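Local coordinates for O-methyltransferase, putative (Bacillus cereus, PDB 3DUW), which probably transfers a methyl group from S-adenosylmethionine to a hydroxyl oxygen of an acceptor molecule, and binds the spent cofactor S-adenosylhomocysteine, at residues Leu63-Thr67 and Phe138-Asp142; Arg85-Ala91 and Arg111-Gly117; Val168-Val174 and Ile187-Tyr191. One frame throughout, in Å; residues are numbered along the deposited sequence.

Contact 1 of 3, residues Leu63-Thr67 and Phe138-Asp142; sequences LEIGT and FIDAD. With SAH (S-adenosyl-L-homocysteine), chain C.
Leu63-Ile65 and Phe138-Ile139 run parallel as neighbouring strands, Phe138 N giving a hydrogen bond to Leu63 O at 2.9 Å and Ile65 N a second to Phe138 O at 166°. These are the C-terminal ends of strands 61-65 and 136-139 in the Rossmann-like sheet of class I methyltransferases, where the chain leaves the sheet to form the cofactor site. Just past the strands, Asp140 N closes on Ile65 O at 2.8 Å. Gly66, having no side chain, brings its CA within 3.5 Å of Asp140 O in a CA-H...O contact and also against Ala141 CB.

On one face Glu64 and Phe138 lie side by side. With CG anti to the backbone N (chi1 173°) and an extended chain, Glu64 brings OE2 to the ring edge at Phe138 CD2, 3.4 Å away, where the ring hydrogens carry slight positive charge. Ser72 holds OE2, while Thr73 and Thr88 hold OE1, so the buried carboxylate is well satisfied. Asp140 CB rests over one face of the same ring, offset toward its rim. Ile65 and Ile139 share the other face of the sheet, and from the loop just beyond Ile139 comes Ala141, its CB 3.8 Å from Ile65 CG2.

The loops after both strands hold S-adenosylhomocysteine. Its amino N donates to Gly66 O at 3.2 Å and to Asp140 OD2, where the 2.3 Å separation is too short to be taken at face value. Lys143 forms a salt bridge with Asp140 OD1. Asp142 OD1, hydrogen-bonded to Tyr149, lies 3.3 Å from the adenine N7.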
loop_
_atom_site.group_PDB
_atom_site.type_symbol
_atom_site.label_atom_id
_atom_site.label_comp_id
_atom_site.label_asym_id
_atom_site.label_seq_id
_atom_site.Cartn_x
_atom_site.Cartn_y
_atom_site.Cartn_z
ATOM N N LEU A 63 -5.213 -9.643 13.538
ATOM C CA LEU A 63 -4.554 -9.420 14.816
ATOM C C LEU A 63 -3.952 -8.023 14.774
ATOM O O LEU A 63 -3.196 -7.699 13.858
ATOM C CB LEU A 63 -3.436 -10.443 15.051
ATOM C CG LEU A 63 -2.521 -10.164 16.250
ATOM C CD1 LEU A 63 -3.323 -10.245 17.544
ATOM C CD2 LEU A 63 -1.379 -11.171 16.275
ATOM N N GLU A 64 -4.315 -7.194 15.746
ATOM C CA GLU A 64 -3.783 -5.840 15.835
ATOM C C GLU A 64 -3.063 -5.681 17.162
ATOM O O GLU A 64 -3.560 -6.120 18.202
ATOM C CB GLU A 64 -4.905 -4.804 15.748
ATOM C CG GLU A 64 -4.437 -3.380 16.000
ATOM C CD GLU A 64 -5.558 -2.387 15.851
ATOM O OE1 GLU A 64 -6.489 -2.411 16.687
ATOM O OE2 GLU A 64 -5.518 -1.590 14.888
ATOM N N ILE A 65 -1.880 -5.076 17.124
ATOM C CA ILE A 65 -1.105 -4.838 18.332
ATOM C C ILE A 65 -1.018 -3.321 18.491
ATOM O O ILE A 65 -0.339 -2.642 17.720
ATOM C CB ILE A 65 0.312 -5.450 18.225
ATOM C CG1 ILE A 65 0.211 -6.924 17.809
ATOM C CG2 ILE A 65 1.026 -5.329 19.562
ATOM C CD1 ILE A 65 1.557 -7.625 17.645
ATOM N N GLY A 66 -1.733 -2.800 19.487
ATOM C CA GLY A 66 -1.768 -1.366 19.738
ATOM C C GLY A 66 -3.136 -0.830 19.326
ATOM O O GLY A 66 -3.335 -0.455 18.170
ATOM N N THR A 67 -4.067 -0.749 20.283
ATOM C CA THR A 67 -5.437 -0.304 20.004
ATOM C C THR A 67 -5.737 1.196 20.188
ATOM O O THR A 67 -6.540 1.752 19.420
ATOM C CB THR A 67 -6.447 -1.064 20.911
ATOM O OG1 THR A 67 -6.063 -2.445 21.026
ATOM C CG2 THR A 67 -7.846 -0.950 20.328
ATOM N N PHE A 138 -1.478 -6.239 12.090
ATOM C CA PHE A 138 -1.098 -4.830 12.111
ATOM C C PHE A 138 -0.321 -4.555 13.390
ATOM O O PHE A 138 -0.866 -4.662 14.490
ATOM C CB PHE A 138 -2.356 -3.950 12.043
ATOM C CG PHE A 138 -2.074 -2.468 12.002
ATOM C CD1 PHE A 138 -1.078 -1.953 11.177
ATOM C CD2 PHE A 138 -2.829 -1.582 12.766
ATOM C CE1 PHE A 138 -0.839 -0.575 11.116
ATOM C CE2 PHE A 138 -2.597 -0.209 12.710
ATOM C CZ PHE A 138 -1.600 0.295 11.883
ATOM N N ILE A 139 0.958 -4.231 13.239
ATOM C CA ILE A 139 1.827 -3.948 14.375
ATOM C C ILE A 139 1.911 -2.437 14.535
ATOM O O ILE A 139 2.538 -1.747 13.725
ATOM C CB ILE A 139 3.227 -4.548 14.150
ATOM C CG1 ILE A 139 3.097 -6.046 13.858
ATOM C CG2 ILE A 139 4.091 -4.321 15.378
ATOM C CD1 ILE A 139 4.408 -6.744 13.554
ATOM N N ASP A 140 1.280 -1.928 15.590
ATOM C CA ASP A 140 1.225 -0.491 15.821
ATOM C C ASP A 140 1.160 -0.131 17.305
ATOM O O ASP A 140 0.306 0.651 17.724
ATOM C CB ASP A 140 0.002 0.071 15.085
ATOM C CG ASP A 140 0.008 1.579 14.988
ATOM O OD1 ASP A 140 1.100 2.175 14.937
ATOM O OD2 ASP A 140 -1.091 2.170 14.937
ATOM N N ALA A 141 2.073 -0.693 18.090
ATOM C CA ALA A 141 2.110 -0.426 19.522
ATOM C C ALA A 141 3.421 0.263 19.894
ATOM O O ALA A 141 3.764 1.299 19.320
ATOM C CB ALA A 141 1.949 -1.737 20.292
ATOM N N ASP A 142 4.139 -0.291 20.869
ATOM C CA ASP A 142 5.422 0.273 21.274
ATOM C C ASP A 142 6.448 -0.307 20.310
ATOM O O ASP A 142 6.746 -1.496 20.339
ATOM C CB ASP A 142 5.741 -0.084 22.735
ATOM C CG ASP A 142 5.614 -1.567 23.031
ATOM O OD1 ASP A 142 4.660 -2.213 22.544
ATOM O OD2 ASP A 142 6.468 -2.086 23.784
HETATM N N SAH C . -3.163 1.700 15.866
HETATM C CA SAH C . -4.020 2.616 16.707
HETATM C CB SAH C . -3.172 3.439 17.618
HETATM C CG SAH C . -2.314 2.717 18.629
HETATM S SD SAH C . -1.154 3.926 19.400
HETATM C C SAH C . -4.775 3.585 15.737
HETATM O O SAH C . -4.527 3.525 14.529
HETATM O OXT SAH C . -5.621 4.388 16.270
HETATM C "C5'" SAH C . -0.088 2.813 20.223
HETATM C "C4'" SAH C . -0.852 2.014 21.386
HETATM O "O4'" SAH C . 0.192 1.179 21.882
HETATM C "C3'" SAH C . -1.279 2.824 22.601
HETATM O "O3'" SAH C . -2.687 2.736 22.836
HETATM C "C2'" SAH C . -0.392 2.207 23.756
HETATM O "O2'" SAH C . -1.014 2.275 25.030
HETATM C "C1'" SAH C . -0.155 0.799 23.248
HETATM N N9 SAH C . 0.867 0.117 23.786
HETATM C C8 SAH C . 2.136 0.489 24.198
HETATM N N7 SAH C . 2.863 -0.468 24.679
HETATM C C5 SAH C . 2.033 -1.614 24.596
HETATM C C6 SAH C . 2.270 -2.986 24.971
HETATM N N6 SAH C . 3.417 -3.427 25.505
HETATM N N1 SAH C . 1.220 -3.839 24.741
HETATM C C2 SAH C . 0.033 -3.436 24.199
HETATM N N3 SAH C . -0.232 -2.134 23.829
HETATM C C4 SAH C . 0.810 -1.280 24.056
#

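Contact 2 of 3, residues Arg85-Ala91 and Arg111-Gly117; sequences RVVTLEA and RVEVRTG. With SAH (S-adenosyl-L-homocysteine), chain C.
Val86 and Val112 sit abreast on adjoining parallel strands, CB of Val86 4.0 Å from CG2 of Val112, on the face that also carries Thr88 and Val114. Packing is close where Thr88 CG2 meets Val114 CG2 at 3.6 Å, the two side chains pointing the same way. Thr88 OG1, anti to the backbone N (chi1 -175°), is turned to Thr67 in the loop after strand 61-65, so this threonine serves both as an apolar filler and as a polar link. Helix 71-77 packs on Val86 and Val112, and Ile103 of helix 93-105 on Val112 and Val114.

Six backbone hydrogen bonds join the strands, from Val86 N to Arg111 O through to Gly117 N to Glu90 O. The straightest, Arg115 N to Thr88 O, has an angle of 173° at the hydrogen. Strands 85-90 and 112-116, with helix 93-105 between them, make a beta-alpha-beta crossover of the Rossmann-like fold.

The two strands differ in their surroundings. Val86-Glu90 are buried, whereas 112-116, outermost within the chain, is partly exposed on both faces, and long polar chains suit it. Helix 119-128 covers Val87 and Leu89. Beside them, Glu113 sets OE1 3.8 Å from Val87 CG2 and bonds it to Tyr131; Arg115 lays CB against Leu89 CD2 at 3.9 Å, then bends at chi3 into a salt bridge with Glu129.

At the strand end, Glu90 bends at chi2 (53°), and its carboxylate grips the ribose of S-adenosylhomocysteine with both oxygens: O3' donates to OE1 and O2' to OE2, each at 2.7 Å. Ala91 CB, small enough to lie close to the adenine, comes 3.6 Å from its C2.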
loop_
_atom_site.group_PDB
_atom_site.type_symbol
_atom_site.label_atom_id
_atom_site.label_comp_id
_atom_site.label_asym_id
_atom_site.label_seq_id
_atom_site.Cartn_x
_atom_site.Cartn_y
_atom_site.Cartn_z
ATOM N N ARG A 85 -13.142 -11.687 12.080
ATOM C CA ARG A 85 -12.928 -11.166 13.418
ATOM C C ARG A 85 -11.610 -10.427 13.554
ATOM O O ARG A 85 -10.682 -10.621 12.764
ATOM C CB ARG A 85 -12.978 -12.303 14.445
ATOM C CG ARG A 85 -11.954 -13.407 14.222
ATOM C CD ARG A 85 -12.005 -14.438 15.344
ATOM N NE ARG A 85 -11.048 -15.527 15.155
ATOM C CZ ARG A 85 -10.882 -16.530 16.013
ATOM N NH1 ARG A 85 -11.608 -16.581 17.123
ATOM N NH2 ARG A 85 -9.995 -17.486 15.764
ATOM N N VAL A 86 -11.556 -9.562 14.561
ATOM C CA VAL A 86 -10.365 -8.790 14.874
ATOM C C VAL A 86 -10.067 -8.975 16.352
ATOM O O VAL A 86 -10.970 -8.910 17.187
ATOM C CB VAL A 86 -10.564 -7.272 14.648
ATOM C CG1 VAL A 86 -9.284 -6.525 15.017
ATOM C CG2 VAL A 86 -10.948 -6.993 13.209
ATOM N N VAL A 87 -8.805 -9.236 16.661
ATOM C CA VAL A 87 -8.356 -9.368 18.037
ATOM C C VAL A 87 -7.306 -8.273 18.154
ATOM O O VAL A 87 -6.317 -8.282 17.422
ATOM C CB VAL A 87 -7.699 -10.735 18.310
ATOM C CG1 VAL A 87 -7.149 -10.765 19.725
ATOM C CG2 VAL A 87 -8.713 -11.853 18.112
ATOM N N THR A 88 -7.532 -7.317 19.049
ATOM C CA THR A 88 -6.596 -6.217 19.218
ATOM C C THR A 88 -6.071 -6.156 20.653
ATOM O O THR A 88 -6.817 -6.373 21.613
ATOM C CB THR A 88 -7.254 -4.878 18.787
ATOM O OG1 THR A 88 -6.286 -3.829 18.852
ATOM C CG2 THR A 88 -8.455 -4.547 19.663
ATOM N N LEU A 89 -4.781 -5.863 20.780
ATOM C CA LEU A 89 -4.102 -5.825 22.073
ATOM C C LEU A 89 -3.762 -4.414 22.550
ATOM O O LEU A 89 -3.157 -3.626 21.818
ATOM C CB LEU A 89 -2.825 -6.666 21.982
ATOM C CG LEU A 89 -3.018 -8.019 21.285
ATOM C CD1 LEU A 89 -1.707 -8.784 21.283
ATOM C CD2 LEU A 89 -4.104 -8.822 21.981
ATOM N N GLU A 90 -4.133 -4.113 23.794
ATOM C CA GLU A 90 -3.893 -2.797 24.377
ATOM C C GLU A 90 -3.435 -2.894 25.833
ATOM O O GLU A 90 -4.094 -3.526 26.661
ATOM C CB GLU A 90 -5.173 -1.963 24.276
ATOM C CG GLU A 90 -5.099 -0.595 24.925
ATOM C CD GLU A 90 -3.915 0.214 24.439
ATOM O OE1 GLU A 90 -3.722 0.303 23.204
ATOM O OE2 GLU A 90 -3.181 0.766 25.288
ATOM N N ALA A 91 -2.312 -2.256 26.142
ATOM C CA ALA A 91 -1.754 -2.290 27.492
ATOM C C ALA A 91 -2.475 -1.406 28.506
ATOM O O ALA A 91 -2.582 -1.764 29.678
ATOM C CB ALA A 91 -0.283 -1.916 27.445
ATOM N N ARG A 111 -17.617 -8.210 16.059
ATOM C CA ARG A 111 -16.478 -8.595 15.223
ATOM C C ARG A 111 -15.130 -8.333 15.883
ATOM O O ARG A 111 -14.105 -8.818 15.404
ATOM C CB ARG A 111 -16.477 -7.813 13.905
ATOM C CG ARG A 111 -17.549 -8.157 12.897
ATOM C CD ARG A 111 -17.292 -7.362 11.625
ATOM N NE ARG A 111 -18.290 -7.603 10.590
ATOM C CZ ARG A 111 -18.289 -7.012 9.401
ATOM N NH1 ARG A 111 -17.338 -6.139 9.085
ATOM N NH2 ARG A 111 -19.246 -7.289 8.526
ATOM N N VAL A 112 -15.121 -7.566 16.968
ATOM C CA VAL A 112 -13.865 -7.215 17.613
ATOM C C VAL A 112 -13.729 -7.582 19.079
ATOM O O VAL A 112 -14.650 -7.385 19.870
ATOM C CB VAL A 112 -13.607 -5.696 17.500
ATOM C CG1 VAL A 112 -12.230 -5.359 18.047
ATOM C CG2 VAL A 112 -13.749 -5.249 16.057
ATOM N N GLU A 113 -12.557 -8.106 19.421
ATOM C CA GLU A 113 -12.221 -8.471 20.786
ATOM C C GLU A 113 -11.016 -7.633 21.190
ATOM O O GLU A 113 -9.970 -7.692 20.541
ATOM C CB GLU A 113 -11.862 -9.956 20.889
ATOM C CG GLU A 113 -11.228 -10.338 22.225
ATOM C CD GLU A 113 -10.977 -11.827 22.355
ATOM O OE1 GLU A 113 -10.357 -12.413 21.444
ATOM O OE2 GLU A 113 -11.398 -12.411 23.377
ATOM N N VAL A 114 -11.176 -6.832 22.237
ATOM C CA VAL A 114 -10.088 -6.008 22.742
ATOM C C VAL A 114 -9.555 -6.708 23.985
ATOM O O VAL A 114 -10.300 -6.915 24.947
ATOM C CB VAL A 114 -10.572 -4.592 23.148
ATOM C CG1 VAL A 114 -9.410 -3.788 23.705
ATOM C CG2 VAL A 114 -11.175 -3.875 21.954
ATOM N N ARG A 115 -8.281 -7.088 23.966
ATOM C CA ARG A 115 -7.681 -7.760 25.113
ATOM C C ARG A 115 -6.726 -6.814 25.831
ATOM O O ARG A 115 -5.765 -6.315 25.241
ATOM C CB ARG A 115 -6.934 -9.027 24.678
ATOM C CG ARG A 115 -6.379 -9.814 25.863
ATOM C CD ARG A 115 -5.794 -11.168 25.470
ATOM N NE ARG A 115 -6.771 -12.034 24.819
ATOM C CZ ARG A 115 -6.887 -13.338 25.047
ATOM N NH1 ARG A 115 -6.089 -13.939 25.921
ATOM N NH2 ARG A 115 -7.801 -14.044 24.398
ATOM N N THR A 116 -6.998 -6.569 27.108
ATOM C CA THR A 116 -6.174 -5.675 27.906
ATOM C C THR A 116 -4.955 -6.379 28.480
ATOM O O THR A 116 -5.050 -7.502 28.972
ATOM C CB THR A 116 -6.975 -5.081 29.078
ATOM O OG1 THR A 116 -8.130 -4.402 28.572
ATOM C CG2 THR A 116 -6.119 -4.104 29.864
ATOM N N GLY A 117 -3.812 -5.703 28.418
ATOM C CA GLY A 117 -2.585 -6.266 28.950
ATOM C C GLY A 117 -1.397 -6.030 28.043
ATOM O O GLY A 117 -1.552 -5.565 26.911
HETATM N N SAH C . -3.163 1.700 15.866
HETATM C CA SAH C . -4.020 2.616 16.707
HETATM C CB SAH C . -3.172 3.439 17.618
HETATM C CG SAH C . -2.314 2.717 18.629
HETATM S SD SAH C . -1.154 3.926 19.400
HETATM C C SAH C . -4.775 3.585 15.737
HETATM O O SAH C . -4.527 3.525 14.529
HETATM O OXT SAH C . -5.621 4.388 16.270
HETATM C "C5'" SAH C . -0.088 2.813 20.223
HETATM C "C4'" SAH C . -0.852 2.014 21.386
HETATM O "O4'" SAH C . 0.192 1.179 21.882
HETATM C "C3'" SAH C . -1.279 2.824 22.601
HETATM O "O3'" SAH C . -2.687 2.736 22.836
HETATM C "C2'" SAH C . -0.392 2.207 23.756
HETATM O "O2'" SAH C . -1.014 2.275 25.030
HETATM C "C1'" SAH C . -0.155 0.799 23.248
HETATM N N9 SAH C . 0.867 0.117 23.786
HETATM C C8 SAH C . 2.136 0.489 24.198
HETATM N N7 SAH C . 2.863 -0.468 24.679
HETATM C C5 SAH C . 2.033 -1.614 24.596
HETATM C C6 SAH C . 2.270 -2.986 24.971
HETATM N N6 SAH C . 3.417 -3.427 25.505
HETATM N N1 SAH C . 1.220 -3.839 24.741
HETATM C C2 SAH C . 0.033 -3.436 24.199
HETATM N N3 SAH C . -0.232 -2.134 23.829
HETATM C C4 SAH C . 0.810 -1.280 24.056
#

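Contact 3 of 3, residues Val168-Val174 and Ile187-Tyr191; sequences VVREGEV and IRRFY
Ile187 and Val168 meet almost at right angles, CD1 of the isoleucine pressed to CG1 of the valine at 3.3 Å, tighter than usual for two methyl groups. The other branch of Ile187, CG2, lies against Val168 CB at 3.6 Å and is met from the Val174 side by that residue's CG2, so it fills the hollow between the two valines. Val174 CG2, anti to the backbone N, also reaches Tyr191 CE2 at 3.7 Å.

The loop following strand 162-166 thus curls around one side of helix 182-196, presenting Val168 and Val174 to Ile187 and Tyr191, which stand one turn apart on the helix. In the Rossmann-like methyltransferase domain this helix lies against strand 214-221, whose Ile217 touches Val168, Phe190 and Tyr191. Phe190 offers its ring edge to Val168 CG1, at a longer 4.2 Å.

One polar bond anchors each end of Val168-Val174. Tyr191 OH donates to Val168 O at 2.9 Å, approaching from above the carbonyl plane, so the flat tyrosine can fill apolar space yet satisfy a backbone oxygen. Arg188, bent at chi3 (59°), lays its CG and CD beside Val174 O; NH1 then bonds to that oxygen at 2.9 Å, nearly within the guanidinium plane. Tyr13 of the second subunit meets the Tyr191 ring edge-to-face and also packs on Val174 and Arg188.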
loop_
_atom_site.group_PDB
_atom_site.type_symbol
_atom_site.label_atom_id
_atom_site.label_comp_id
_atom_site.label_asym_id
_atom_site.label_seq_id
_atom_site.Cartn_x
_atom_site.Cartn_y
_atom_site.Cartn_z
ATOM N N VAL A 168 7.594 3.175 10.719
ATOM C CA VAL A 168 8.926 2.606 10.613
ATOM C C VAL A 168 9.948 3.459 9.861
ATOM O O VAL A 168 10.966 2.946 9.403
ATOM C CB VAL A 168 8.862 1.192 9.992
ATOM C CG1 VAL A 168 8.059 0.269 10.905
ATOM C CG2 VAL A 168 8.234 1.253 8.611
ATOM N N VAL A 169 9.674 4.757 9.737
ATOM C CA VAL A 169 10.599 5.688 9.079
ATOM C C VAL A 169 10.933 6.799 10.074
ATOM O O VAL A 169 12.082 7.238 10.171
ATOM C CB VAL A 169 9.993 6.258 7.778
ATOM C CG1 VAL A 169 10.814 7.435 7.271
ATOM C CG2 VAL A 169 9.961 5.159 6.722
ATOM N N ARG A 170 9.914 7.238 10.807
ATOM C CA ARG A 170 10.054 8.230 11.867
ATOM C C ARG A 170 10.905 9.455 11.533
ATOM O O ARG A 170 11.978 9.672 12.108
ATOM C CB ARG A 170 10.593 7.518 13.112
ATOM C CG ARG A 170 9.973 6.129 13.310
ATOM C CD ARG A 170 10.379 5.491 14.631
ATOM N NE ARG A 170 9.777 6.168 15.776
ATOM C CZ ARG A 170 8.542 5.955 16.223
ATOM N NH1 ARG A 170 7.743 5.070 15.636
ATOM N NH2 ARG A 170 8.093 6.643 17.260
ATOM N N GLU A 171 10.399 10.256 10.602
ATOM C CA GLU A 171 11.047 11.483 10.154
ATOM C C GLU A 171 12.452 11.262 9.599
ATOM O O GLU A 171 13.285 12.172 9.593
ATOM C CB GLU A 171 11.063 12.509 11.295
ATOM C CG GLU A 171 9.669 12.799 11.836
ATOM C CD GLU A 171 9.624 14.003 12.751
ATOM O OE1 GLU A 171 10.461 14.088 13.674
ATOM O OE2 GLU A 171 8.738 14.862 12.551
ATOM N N GLY A 172 12.700 10.047 9.116
ATOM C CA GLY A 172 13.988 9.716 8.538
ATOM C C GLY A 172 15.047 9.232 9.511
ATOM O O GLY A 172 16.150 8.874 9.097
ATOM N N GLU A 173 14.720 9.210 10.799
ATOM C CA GLU A 173 15.675 8.780 11.813
ATOM C C GLU A 173 16.020 7.297 11.741
ATOM O O GLU A 173 17.010 6.853 12.326
ATOM C CB GLU A 173 15.140 9.122 13.204
ATOM C CG GLU A 173 15.131 10.612 13.502
ATOM C CD GLU A 173 14.494 10.933 14.837
ATOM O OE1 GLU A 173 14.804 10.235 15.825
ATOM O OE2 GLU A 173 13.690 11.889 14.901
ATOM N N VAL A 174 15.213 6.533 11.015
ATOM C CA VAL A 174 15.444 5.100 10.885
ATOM C C VAL A 174 16.842 4.760 10.354
ATOM O O VAL A 174 17.351 3.671 10.609
ATOM C CB VAL A 174 14.372 4.449 9.970
ATOM C CG1 VAL A 174 14.457 5.019 8.563
ATOM C CG2 VAL A 174 14.539 2.940 9.956
ATOM N N ILE A 187 12.773 -0.325 15.531
ATOM C CA ILE A 187 12.389 -0.441 14.131
ATOM C C ILE A 187 13.550 -0.982 13.298
ATOM O O ILE A 187 13.342 -1.790 12.399
ATOM C CB ILE A 187 11.905 0.919 13.569
ATOM C CG1 ILE A 187 10.546 1.277 14.187
ATOM C CG2 ILE A 187 11.823 0.867 12.056
ATOM C CD1 ILE A 187 9.461 0.247 13.945
ATOM N N ARG A 188 14.772 -0.549 13.595
ATOM C CA ARG A 188 15.919 -1.055 12.853
ATOM C C ARG A 188 16.082 -2.563 13.092
ATOM O O ARG A 188 16.382 -3.308 12.161
ATOM C CB ARG A 188 17.191 -0.289 13.245
ATOM C CG ARG A 188 17.232 1.136 12.679
ATOM C CD ARG A 188 18.451 1.912 13.163
ATOM N NE ARG A 188 19.706 1.268 12.793
ATOM C CZ ARG A 188 20.278 1.355 11.597
ATOM N NH1 ARG A 188 19.716 2.070 10.634
ATOM N NH2 ARG A 188 21.419 0.721 11.366
ATOM N N ARG A 189 15.873 -3.009 14.330
ATOM C CA ARG A 189 15.966 -4.432 14.670
ATOM C C ARG A 189 14.912 -5.199 13.861
ATOM O O ARG A 189 15.136 -6.333 13.429
ATOM C CB ARG A 189 15.692 -4.646 16.166
ATOM C CG ARG A 189 16.684 -4.006 17.133
ATOM C CD ARG A 189 18.068 -4.618 17.007
ATOM N NE ARG A 189 18.828 -4.005 15.926
ATOM C CZ ARG A 189 19.279 -2.756 15.955
ATOM N NH1 ARG A 189 19.049 -1.991 17.015
ATOM N NH2 ARG A 189 19.955 -2.268 14.925
ATOM N N PHE A 190 13.757 -4.564 13.681
ATOM C CA PHE A 190 12.627 -5.118 12.937
ATOM C C PHE A 190 13.004 -5.344 11.465
ATOM O O PHE A 190 12.796 -6.433 10.930
ATOM C CB PHE A 190 11.453 -4.139 13.089
ATOM C CG PHE A 190 10.177 -4.557 12.410
ATOM C CD1 PHE A 190 9.641 -5.828 12.577
ATOM C CD2 PHE A 190 9.455 -3.623 11.668
ATOM C CE1 PHE A 190 8.397 -6.160 12.016
ATOM C CE2 PHE A 190 8.219 -3.943 11.110
ATOM C CZ PHE A 190 7.687 -5.208 11.282
ATOM N N TYR A 191 13.564 -4.326 10.816
ATOM C CA TYR A 191 13.986 -4.453 9.416
ATOM C C TYR A 191 14.987 -5.607 9.294
ATOM O O TYR A 191 14.876 -6.459 8.410
ATOM C CB TYR A 191 14.671 -3.167 8.934
ATOM C CG TYR A 191 13.756 -2.046 8.483
ATOM C CD1 TYR A 191 13.343 -1.946 7.155
ATOM C CD2 TYR A 191 13.359 -1.050 9.372
ATOM C CE1 TYR A 191 12.564 -0.870 6.723
ATOM C CE2 TYR A 191 12.581 0.026 8.954
ATOM C CZ TYR A 191 12.189 0.111 7.624
ATOM O OH TYR A 191 11.442 1.187 7.189
#

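Overall arrangement
Contacts 1 and 2 belong to one sheet, strands 61-65 and 85-90 being neighbours in it, and contact 2 is nested within the chain loop closed by contact 1. Contact 1 is fully buried near the centre of the chain; contact 2 includes an outermost strand and is only partly buried. They touch where Leu63 packs on the Val87 carbonyl. Both hold S-adenosylhomocysteine: contact 1 binds the amino group and also borders the nucleoside, contact 2 the ribose hydroxyls beside the adenine. Contact 3, about 26 Å from contact 2 between centres, is also largely buried but joins loop to helix through side-chain bonds to carbonyls, beside the second subunit. Phe190 packs on Ile139 of contact 1.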